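Local coordinates for protein MATE family efflux transporter (PDB 6IDP) that probably expels drugs and other toxic compounds across the membrane of Vibrio cholerae, as a multidrug transporter whose conformation changes in an H+-dependent way, at residues Thr143-Met146 against Leu147-Tyr151; Val59-Gly62 against Ile63-Gly66; Ile194-Ile197 against Ile198-Val202; Ile204-Val207 against Ala208-Ala212. All coordinates share one frame; numbering follows the deposited sequence.

Interaction 1 of 4, residues Thr143-Met146 against Leu147-Tyr151. With OLC ((2R)-2,3-dihydroxypropyl (9Z)-octadec-9-enoate), chain B.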
loop_
_atom_site.group_PDB
_atom_site.type_symbol
_atom_site.label_atom_id
_atom_site.label_comp_id
_atom_site.label_asym_id
_atom_site.label_seq_id
_atom_site.Cartn_x
_atom_site.Cartn_y
_atom_site.Cartn_z
ATOM N N THR A 143 13.264 -5.763 -9.308
ATOM C CA THR A 143 14.136 -5.808 -8.142
ATOM C C THR A 143 13.383 -5.364 -6.883
ATOM O O THR A 143 13.550 -5.949 -5.815
ATOM C CB THR A 143 15.384 -4.924 -8.348
ATOM O OG1 THR A 143 16.018 -5.281 -9.581
ATOM C CG2 THR A 143 16.373 -5.106 -7.213
ATOM N N GLY A 144 12.547 -4.336 -7.024
ATOM C CA GLY A 144 11.741 -3.847 -5.920
ATOM C C GLY A 144 10.688 -4.843 -5.474
ATOM O O GLY A 144 10.441 -5.006 -4.279
ATOM N N ALA A 145 10.067 -5.511 -6.442
ATOM C CA ALA A 145 9.063 -6.527 -6.155
ATOM C C ALA A 145 9.670 -7.692 -5.378
ATOM O O ALA A 145 9.074 -8.179 -4.419
ATOM C CB ALA A 145 8.429 -7.023 -7.445
ATOM N N MET A 146 10.859 -8.125 -5.795
ATOM C CA MET A 146 11.554 -9.233 -5.150
ATOM C C MET A 146 11.950 -8.908 -3.715
ATOM O O MET A 146 11.814 -9.750 -2.826
ATOM C CB MET A 146 12.799 -9.626 -5.947
ATOM C CG MET A 146 12.505 -10.195 -7.316
ATOM S SD MET A 146 11.360 -11.583 -7.259
ATOM C CE MET A 146 12.224 -12.708 -6.161
ATOM N N LEU A 147 12.459 -7.699 -3.500
ATOM C CA LEU A 147 12.791 -7.246 -2.154
ATOM C C LEU A 147 11.531 -7.238 -1.292
ATOM O O LEU A 147 11.560 -7.639 -0.129
ATOM C CB LEU A 147 13.434 -5.857 -2.186
ATOM C CG LEU A 147 13.896 -5.261 -0.853
ATOM C CD1 LEU A 147 14.864 -6.200 -0.148
ATOM C CD2 LEU A 147 14.538 -3.898 -1.060
ATOM N N TYR A 148 10.423 -6.796 -1.882
ATOM C CA TYR A 148 9.146 -6.757 -1.181
ATOM C C TYR A 148 8.667 -8.160 -0.803
ATOM O O TYR A 148 8.090 -8.357 0.268
ATOM C CB TYR A 148 8.085 -6.048 -2.031
ATOM C CG TYR A 148 6.763 -5.875 -1.315
ATOM C CD1 TYR A 148 6.572 -4.836 -0.414
ATOM C CD2 TYR A 148 5.707 -6.754 -1.532
ATOM C CE1 TYR A 148 5.371 -4.673 0.250
ATOM C CE2 TYR A 148 4.498 -6.599 -0.871
ATOM C CZ TYR A 148 4.338 -5.555 0.017
ATOM O OH TYR A 148 3.141 -5.390 0.677
ATOM N N PHE A 149 8.904 -9.129 -1.682
ATOM C CA PHE A 149 8.510 -10.508 -1.413
ATOM C C PHE A 149 9.322 -11.092 -0.259
ATOM O O PHE A 149 8.794 -11.843 0.561
ATOM C CB PHE A 149 8.665 -11.373 -2.669
ATOM C CG PHE A 149 7.793 -10.941 -3.817
ATOM C CD1 PHE A 149 6.533 -10.406 -3.591
ATOM C CD2 PHE A 149 8.240 -11.063 -5.127
ATOM C CE1 PHE A 149 5.733 -10.005 -4.651
ATOM C CE2 PHE A 149 7.446 -10.659 -6.190
ATOM C CZ PHE A 149 6.194 -10.134 -5.953
ATOM N N TYR A 150 10.607 -10.749 -0.199
ATOM C CA TYR A 150 11.438 -11.131 0.939
ATOM C C TYR A 150 10.908 -10.496 2.220
ATOM O O TYR A 150 10.879 -11.136 3.273
ATOM C CB TYR A 150 12.897 -10.724 0.726
ATOM C CG TYR A 150 13.710 -11.695 -0.100
ATOM C CD1 TYR A 150 14.006 -12.965 0.378
ATOM C CD2 TYR A 150 14.203 -11.333 -1.347
ATOM C CE1 TYR A 150 14.758 -13.855 -0.372
ATOM C CE2 TYR A 150 14.956 -12.211 -2.102
ATOM C CZ TYR A 150 15.229 -13.469 -1.611
ATOM O OH TYR A 150 15.977 -14.344 -2.364
ATOM N N TYR A 151 10.498 -9.233 2.123
ATOM C CA TYR A 151 9.915 -8.517 3.254
ATOM C C TYR A 151 8.651 -9.214 3.743
ATOM O O TYR A 151 8.386 -9.269 4.943
ATOM C CB TYR A 151 9.585 -7.065 2.881
ATOM C CG TYR A 151 10.781 -6.152 2.738
ATOM C CD1 TYR A 151 12.046 -6.552 3.153
ATOM C CD2 TYR A 151 10.640 -4.881 2.196
ATOM C CE1 TYR A 151 13.138 -5.707 3.023
ATOM C CE2 TYR A 151 11.725 -4.034 2.062
ATOM C CZ TYR A 151 12.968 -4.450 2.477
ATOM O OH TYR A 151 14.042 -3.604 2.341
HETATM C C18 OLC B . 11.393 -1.709 -0.637
HETATM C C10 OLC B . 4.498 -0.323 -0.981
HETATM C C9 OLC B . 3.648 -0.443 0.060
HETATM C C17 OLC B . 10.141 -2.308 -1.237
HETATM C C11 OLC B . 4.703 -1.475 -1.939
HETATM C C8 OLC B . 2.889 -1.733 0.282
HETATM C C16 OLC B . 10.176 -2.156 -2.743
HETATM C C12 OLC B . 5.836 -1.156 -2.891
HETATM C C15 OLC B . 8.770 -2.006 -3.285
HETATM C C13 OLC B . 7.039 -0.678 -2.106
HETATM C C14 OLC B . 8.254 -0.610 -3.008
#

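Interaction 2 of 4, residues Val59-Gly62 against Ile63-Gly66. With OLC ((2R)-2,3-dihydroxypropyl (9Z)-octadec-9-enoate), chain B.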
loop_
_atom_site.group_PDB
_atom_site.type_symbol
_atom_site.label_atom_id
_atom_site.label_comp_id
_atom_site.label_asym_id
_atom_site.label_seq_id
_atom_site.Cartn_x
_atom_site.Cartn_y
_atom_site.Cartn_z
ATOM N N VAL A 59 0.048 -0.896 -11.537
ATOM C CA VAL A 59 -0.255 -2.279 -11.878
ATOM C C VAL A 59 0.745 -3.242 -11.241
ATOM O O VAL A 59 0.352 -4.242 -10.638
ATOM C CB VAL A 59 -0.271 -2.482 -13.405
ATOM C CG1 VAL A 59 -0.227 -3.962 -13.754
ATOM C CG2 VAL A 59 -1.500 -1.819 -14.009
ATOM N N ILE A 60 2.033 -2.935 -11.367
ATOM C CA ILE A 60 3.072 -3.767 -10.773
ATOM C C ILE A 60 2.951 -3.779 -9.253
ATOM O O ILE A 60 3.054 -4.830 -8.621
ATOM C CB ILE A 60 4.488 -3.288 -11.153
ATOM C CG1 ILE A 60 4.623 -3.149 -12.669
ATOM C CG2 ILE A 60 5.540 -4.243 -10.602
ATOM C CD1 ILE A 60 4.333 -4.418 -13.427
ATOM N N ILE A 61 2.729 -2.602 -8.676
ATOM C CA ILE A 61 2.591 -2.478 -7.231
ATOM C C ILE A 61 1.364 -3.243 -6.743
ATOM O O ILE A 61 1.435 -3.970 -5.752
ATOM C CB ILE A 61 2.494 -1.002 -6.797
ATOM C CG1 ILE A 61 3.791 -0.267 -7.140
ATOM C CG2 ILE A 61 2.218 -0.900 -5.304
ATOM C CD1 ILE A 61 5.031 -0.915 -6.564
ATOM N N GLY A 62 0.249 -3.092 -7.453
ATOM C CA GLY A 62 -0.967 -3.814 -7.127
ATOM C C GLY A 62 -0.777 -5.320 -7.154
ATOM O O GLY A 62 -1.378 -6.049 -6.365
ATOM N N ILE A 63 0.072 -5.786 -8.063
ATOM C CA ILE A 63 0.344 -7.209 -8.198
ATOM C C ILE A 63 1.228 -7.723 -7.061
ATOM O O ILE A 63 0.922 -8.745 -6.446
ATOM C CB ILE A 63 1.005 -7.518 -9.557
ATOM C CG1 ILE A 63 -0.043 -7.465 -10.672
ATOM C CG2 ILE A 63 1.683 -8.879 -9.535
ATOM C CD1 ILE A 63 0.533 -7.582 -12.066
ATOM N N GLN A 64 2.307 -7.004 -6.767
ATOM C CA GLN A 64 3.242 -7.441 -5.738
ATOM C C GLN A 64 2.631 -7.332 -4.338
ATOM O O GLN A 64 2.958 -8.126 -3.454
ATOM C CB GLN A 64 4.553 -6.645 -5.816
ATOM C CG GLN A 64 4.502 -5.243 -5.232
ATOM C CD GLN A 64 5.806 -4.493 -5.421
ATOM O OE1 GLN A 64 6.240 -4.250 -6.547
ATOM N NE2 GLN A 64 6.440 -4.123 -4.317
ATOM N N VAL A 65 1.742 -6.363 -4.140
ATOM C CA VAL A 65 1.068 -6.220 -2.853
ATOM C C VAL A 65 0.080 -7.370 -2.661
ATOM O O VAL A 65 0.010 -7.961 -1.583
ATOM C CB VAL A 65 0.343 -4.864 -2.729
ATOM C CG1 VAL A 65 -0.620 -4.874 -1.552
ATOM C CG2 VAL A 65 1.359 -3.745 -2.561
ATOM N N GLY A 66 -0.660 -7.693 -3.719
ATOM C CA GLY A 66 -1.569 -8.825 -3.706
ATOM C C GLY A 66 -0.898 -10.137 -3.329
ATOM O O GLY A 66 -1.466 -10.936 -2.584
HETATM C C18 OLC B . 11.393 -1.709 -0.637
HETATM C C10 OLC B . 4.498 -0.323 -0.981
HETATM C C9 OLC B . 3.648 -0.443 0.060
HETATM C C17 OLC B . 10.141 -2.308 -1.237
HETATM C C11 OLC B . 4.703 -1.475 -1.939
HETATM C C8 OLC B . 2.889 -1.733 0.282
HETATM C C16 OLC B . 10.176 -2.156 -2.743
HETATM C C12 OLC B . 5.836 -1.156 -2.891
HETATM C C15 OLC B . 8.770 -2.006 -3.285
HETATM C C13 OLC B . 7.039 -0.678 -2.106
HETATM C C14 OLC B . 8.254 -0.610 -3.008
#

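Interaction 3 of 4, residues Ile194-Ile197 against Ile198-Val202. With OLC ((2R)-2,3-dihydroxypropyl (9Z)-octadec-9-enoate), chain O; OLC ((2R)-2,3-dihydroxypropyl (9Z)-octadec-9-enoate), chain B.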
loop_
_atom_site.group_PDB
_atom_site.type_symbol
_atom_site.label_atom_id
_atom_site.label_comp_id
_atom_site.label_asym_id
_atom_site.label_seq_id
_atom_site.Cartn_x
_atom_site.Cartn_y
_atom_site.Cartn_z
ATOM N N ILE A 194 18.360 3.446 -12.274
ATOM C CA ILE A 194 19.608 2.760 -11.957
ATOM C C ILE A 194 19.940 2.890 -10.472
ATOM O O ILE A 194 20.371 1.925 -9.837
ATOM C CB ILE A 194 20.772 3.308 -12.801
ATOM C CG1 ILE A 194 20.509 3.053 -14.284
ATOM C CG2 ILE A 194 22.093 2.684 -12.376
ATOM C CD1 ILE A 194 21.453 3.778 -15.209
ATOM N N ALA A 195 19.725 4.080 -9.919
ATOM C CA ALA A 195 19.925 4.304 -8.492
ATOM C C ALA A 195 18.997 3.412 -7.668
ATOM O O ALA A 195 19.371 2.923 -6.603
ATOM C CB ALA A 195 19.704 5.770 -8.147
ATOM N N THR A 196 17.786 3.200 -8.175
ATOM C CA THR A 196 16.812 2.346 -7.509
ATOM C C THR A 196 17.217 0.871 -7.573
ATOM O O THR A 196 17.081 0.141 -6.588
ATOM C CB THR A 196 15.409 2.521 -8.124
ATOM O OG1 THR A 196 14.999 3.889 -8.006
ATOM C CG2 THR A 196 14.392 1.633 -7.415
ATOM N N ILE A 197 17.716 0.434 -8.727
ATOM C CA ILE A 197 18.159 -0.949 -8.888
ATOM C C ILE A 197 19.272 -1.280 -7.896
ATOM O O ILE A 197 19.244 -2.324 -7.247
ATOM C CB ILE A 197 18.660 -1.235 -10.324
ATOM C CG1 ILE A 197 17.531 -1.052 -11.336
ATOM C CG2 ILE A 197 19.227 -2.647 -10.423
ATOM C CD1 ILE A 197 17.979 -1.131 -12.788
ATOM N N ILE A 198 20.244 -0.383 -7.770
ATOM C CA ILE A 198 21.370 -0.614 -6.875
ATOM C C ILE A 198 20.922 -0.620 -5.416
ATOM O O ILE A 198 21.290 -1.513 -4.653
ATOM C CB ILE A 198 22.470 0.442 -7.075
ATOM C CG1 ILE A 198 22.952 0.420 -8.526
ATOM C CG2 ILE A 198 23.633 0.192 -6.125
ATOM C CD1 ILE A 198 24.050 1.409 -8.822
ATOM N N ALA A 199 20.114 0.369 -5.041
ATOM C CA ALA A 199 19.581 0.469 -3.685
ATOM C C ALA A 199 18.800 -0.784 -3.286
ATOM O O ALA A 199 19.100 -1.411 -2.270
ATOM C CB ALA A 199 18.697 1.700 -3.559
ATOM N N PHE A 200 17.800 -1.141 -4.086
ATOM C CA PHE A 200 17.005 -2.336 -3.832
ATOM C C PHE A 200 17.849 -3.600 -3.963
ATOM O O PHE A 200 17.568 -4.613 -3.323
ATOM C CB PHE A 200 15.814 -2.407 -4.787
ATOM C CG PHE A 200 14.696 -1.469 -4.434
ATOM C CD1 PHE A 200 14.613 -0.902 -3.173
ATOM C CD2 PHE A 200 13.720 -1.162 -5.366
ATOM C CE1 PHE A 200 13.576 -0.040 -2.853
ATOM C CE2 PHE A 200 12.679 -0.308 -5.050
ATOM C CZ PHE A 200 12.608 0.252 -3.793
ATOM N N GLY A 201 18.877 -3.533 -4.803
ATOM C CA GLY A 201 19.779 -4.654 -4.995
ATOM C C GLY A 201 20.592 -4.925 -3.745
ATOM O O GLY A 201 20.794 -6.079 -3.359
ATOM N N VAL A 202 21.061 -3.853 -3.114
ATOM C CA VAL A 202 21.793 -3.956 -1.859
ATOM C C VAL A 202 20.885 -4.521 -0.769
ATOM O O VAL A 202 21.317 -5.327 0.056
ATOM C CB VAL A 202 22.357 -2.589 -1.426
ATOM C CG1 VAL A 202 22.878 -2.642 0.004
ATOM C CG2 VAL A 202 23.459 -2.154 -2.375
HETATM C C18 OLC O . 13.023 3.608 -3.376
HETATM C C17 OLC O . 11.630 4.016 -3.809
HETATM C C16 OLC O . 11.176 3.179 -4.984
HETATM C C15 OLC O . 9.668 3.056 -4.952
HETATM C C14 OLC O . 9.238 1.848 -5.756
HETATM C C18 OLC B . 11.393 -1.709 -0.637
HETATM C C10 OLC B . 4.498 -0.323 -0.981
HETATM C C9 OLC B . 3.648 -0.443 0.060
HETATM C C17 OLC B . 10.141 -2.308 -1.237
HETATM C C11 OLC B . 4.703 -1.475 -1.939
HETATM C C8 OLC B . 2.889 -1.733 0.282
HETATM C C16 OLC B . 10.176 -2.156 -2.743
HETATM C C12 OLC B . 5.836 -1.156 -2.891
HETATM C C15 OLC B . 8.770 -2.006 -3.285
HETATM C C13 OLC B . 7.039 -0.678 -2.106
HETATM C C14 OLC B . 8.254 -0.610 -3.008
#

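Interaction 4 of 4, residues Ile204-Val207 against Ala208-Ala212. With OLC ((2R)-2,3-dihydroxypropyl (9Z)-octadec-9-enoate), chain K.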
loop_
_atom_site.group_PDB
_atom_site.type_symbol
_atom_site.label_atom_id
_atom_site.label_comp_id
_atom_site.label_asym_id
_atom_site.label_seq_id
_atom_site.Cartn_x
_atom_site.Cartn_y
_atom_site.Cartn_z
ATOM N N ILE A 204 18.398 -6.580 -1.261
ATOM C CA ILE A 204 18.230 -7.998 -1.553
ATOM C C ILE A 204 19.448 -8.791 -1.091
ATOM O O ILE A 204 19.316 -9.858 -0.488
ATOM C CB ILE A 204 17.994 -8.241 -3.057
ATOM C CG1 ILE A 204 16.595 -7.769 -3.453
ATOM C CG2 ILE A 204 18.156 -9.716 -3.401
ATOM C CD1 ILE A 204 16.268 -7.987 -4.911
ATOM N N ALA A 205 20.632 -8.251 -1.364
ATOM C CA ALA A 205 21.880 -8.895 -0.976
ATOM C C ALA A 205 21.980 -9.074 0.540
ATOM O O ALA A 205 22.667 -9.974 1.017
ATOM C CB ALA A 205 23.068 -8.097 -1.494
ATOM N N ILE A 206 21.295 -8.216 1.289
ATOM C CA ILE A 206 21.345 -8.270 2.747
ATOM C C ILE A 206 20.271 -9.184 3.341
ATOM O O ILE A 206 20.551 -9.967 4.249
ATOM C CB ILE A 206 21.202 -6.859 3.362
ATOM C CG1 ILE A 206 22.410 -5.996 2.998
ATOM C CG2 ILE A 206 21.064 -6.943 4.876
ATOM C CD1 ILE A 206 22.328 -4.576 3.513
ATOM N N VAL A 207 19.049 -9.097 2.821
ATOM C CA VAL A 207 17.921 -9.791 3.439
ATOM C C VAL A 207 17.854 -11.278 3.073
ATOM O O VAL A 207 17.422 -12.099 3.883
ATOM C CB VAL A 207 16.574 -9.112 3.072
ATOM C CG1 VAL A 207 16.236 -9.298 1.596
ATOM C CG2 VAL A 207 15.449 -9.632 3.958
ATOM N N ALA A 208 18.298 -11.624 1.867
ATOM C CA ALA A 208 18.189 -12.995 1.380
ATOM C C ALA A 208 19.024 -14.000 2.191
ATOM O O ALA A 208 18.526 -15.076 2.519
ATOM C CB ALA A 208 18.564 -13.064 -0.099
ATOM N N PRO A 209 20.291 -13.669 2.513
ATOM C CA PRO A 209 21.012 -14.643 3.344
ATOM C C PRO A 209 20.469 -14.732 4.768
ATOM O O PRO A 209 20.581 -15.786 5.395
ATOM C CB PRO A 209 22.452 -14.115 3.341
ATOM C CG PRO A 209 22.334 -12.668 2.995
ATOM C CD PRO A 209 21.176 -12.580 2.057
ATOM N N LYS A 210 19.900 -13.643 5.272
ATOM C CA LYS A 210 19.309 -13.650 6.605
ATOM C C LYS A 210 18.060 -14.528 6.632
ATOM O O LYS A 210 17.837 -15.282 7.580
ATOM C CB LYS A 210 18.977 -12.228 7.054
ATOM C CG LYS A 210 20.170 -11.450 7.595
ATOM C CD LYS A 210 19.893 -9.954 7.607
ATOM C CE LYS A 210 20.842 -9.214 8.538
ATOM N NZ LYS A 210 22.268 -9.544 8.273
ATOM N N VAL A 211 17.255 -14.430 5.579
ATOM C CA VAL A 211 16.055 -15.247 5.456
ATOM C C VAL A 211 16.420 -16.731 5.367
ATOM O O VAL A 211 15.780 -17.579 5.995
ATOM C CB VAL A 211 15.222 -14.820 4.227
ATOM C CG1 VAL A 211 14.176 -15.864 3.888
ATOM C CG2 VAL A 211 14.566 -13.468 4.481
ATOM N N ALA A 212 17.468 -17.036 4.611
ATOM C CA ALA A 212 17.928 -18.411 4.461
ATOM C C ALA A 212 18.517 -18.957 5.763
ATOM O O ALA A 212 18.277 -20.110 6.122
ATOM C CB ALA A 212 18.949 -18.501 3.345
HETATM C C18 OLC K . 26.315 -4.878 0.282
HETATM C C17 OLC K . 26.087 -6.356 0.041
HETATM C C16 OLC K . 26.428 -7.140 1.291
HETATM C C12 OLC K . 26.275 -11.624 3.389
HETATM C C15 OLC K . 26.154 -8.609 1.060
HETATM C C13 OLC K . 26.157 -10.857 2.088
HETATM C C14 OLC K . 26.365 -9.381 2.346
#

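Interaction 1 of 4, residues Thr143-Met146 against Leu147-Tyr151
Four consecutive i to i+4 bonds, from L147 N, Y148 N, F149 N and Y150 N back to the carbonyls of T143, G144, A145 and M146, hold this part of helix 124-156 in regular α-helical form. F149 packs its ring back over the preceding turn. With CG turned away from its own carbonyl carbon and set beside the backbone N (chi1 -62°), its ring lies against the turn, and A145 O sits 3.0 Å above the plane of the F149 ring, displaced toward the rim. That oxygen thus faces the ring while also accepting the bond from F149 N (2.9 Å). M146 comes to the same ring from another direction. The bend at chi2 (-54°) brings M146 SD to the ring edge, in the ring plane and 3.8 Å from F149 CD2, where the polarisable sulfur meets the ring hydrogens. The methyl of A145 is small enough to leave room for the phenyl group, its CB lying 4.0 Å from F149 CE2. Elsewhere on the helix, G144 O lies 3.2 Å from C16 of the monoolein of chain B. Y148 OH approaches the same acyl chain at C8 (3.7 Å). Beyond these segments, I95 of helix 84-111 packs on both M146 and F149. The pairing is a Met-aromatic contact within the helical bundle of a MATE transporter.

Interaction 2 of 4, residues Val59-Gly62 against Ile63-Gly66
The flat amide of Q64 has the I61 side chain over one face, where I61 CD1 stands 3.5 Å from Q64 OE1. The monoolein of chain B rises over that same face, with lipid C12 3.3 Å from Q64 NE2, while C15 lies just beyond the NE2 end of the amide. Over the opposite face comes A145 of helix 124-156. The amide is therefore sandwiched between hydrocarbon groups. Q64 CG stands between its own backbone N and carbonyl carbon (chi1 78°), and the chain then runs extended, so that the glutamine lies alongside I61, pointing the same way, and reaches the lipid. Beta-branched V59, I61, I63 and V65 are common in membrane helices, where their apolar surfaces pack against neighbours and lipid. The I61 and V65 side chains cross, with I61 CG2 4.0 Å from V65 CG2, and V59 CG1 runs beside I63 CD1 at 4.1 Å. Backbone bonds join the two turns, among them V65 N to I61 O (2.9 Å) and G66 N to G62 O (3.2 Å). I63 and V65 also meet M241 and Q244 of helix 226-259. The arrangement is that of a segment of membrane helix in the MATE fold, packed between helices 124-156 and 226-259, with a monoolein chain against it.

Interaction 3 of 4, residues Ile194-Ile197 against Ile198-Val202
F200 lies beside T196, one helical turn earlier, and its side chain passes step by step from protein to lipid. CB begins against the backbone, 3.4 Å from T196 O, the oxygen that accepts the helical bond from F200 N (2.9 Å). CG is still near that carbonyl. Further out, F200 CD2 and CE2 both meet the T196 methyl, CE2 at 3.5 Å from CG2, and the methyl comes to the ring obliquely. On the other side of the ring CE1 approaches C18 of the chain B monoolein at 3.5 Å, and C16 of the same lipid stands over one face. The outermost atom, CZ, is 3.4 Å from C18 of a second monoolein, chain O. The threonine is suited to its place because its two branches do different work. CG2, anti to the backbone N, is turned to the phenyl ring, whereas OG1 is placed beside the backbone N (chi1 -59°) and bonds to A192 O and to N174 ND2. Its polar end is thus satisfied within the protein. Farther round the helix, I194 CG2 and I198 CD1 meet more loosely, at 4.3 Å. T143 and L147 of helix 124-156 also touch F200. What holds the phenyl group here is mainly dispersion and shape, so this aromatic surface accommodates acyl chains without needing a specific polar partner.

Interaction 4 of 4, residues Ile204-Val207 against Ala208-Ala212
V207 and V211 form the close-packed side, their side chains lying parallel one turn apart with CG2 to CG2 at 4.0 Å. V207 CG1 occupies the position between its own N and carbonyl carbon (chi1 69°), which leaves CG2 anti to N and turned along the helix toward V211. The backbone is well bonded on this side: V211 N reaches V207 O at 2.9 Å, and A208 N reaches I204 O at 3.1 Å. L147 and Y150 of helix 124-156 press on V207, and Y150 also meets the small A208, where a methyl group leaves room for the tyrosine. The outer, lipid-facing side, by contrast, carries a proline kink. P209 has no N-H to give, so A205 O gets no bond from it; a ring carbon fills that place, with P209 CD 3.2 Å from A205 O. On this looser side the monoolein of chain K runs past A205, with lipid C17 3.8 Å from A205 CB, and the short alanine lets that chain come close to the helix. The opening persists at the next position, where K210 N is 3.9 Å from I206 O. There the lysine's long aliphatic part suits a place beside the carbonyl, with K210 CD 3.4 Å from I206 O.

Overall arrangement
Interaction 1 is the central member, touching all three others, whereas interactions 2 and 3 keep nearest atoms about 7 Å apart. Toward interaction 2 the join is close: Y148 CE2 lies 3.4 Å from Q64 O. Toward interaction 3, the bare backbone of G144 admits the phenyl ring, with G144 CA 3.4 Å from F200 CD2. Helix 189-213 then continues into interaction 4, where T143 O meets I204 CD1 at 3.5 Å. One monoolein, chain B, touches interactions 1, 2 and 3 and bridges the separation between 59-66 and 194-202, whose centres are 19 Å apart. A different monoolein borders interaction 4, consistent with lipid both between the helices (chain B) and along the outer side of helix 189-213 (chain K).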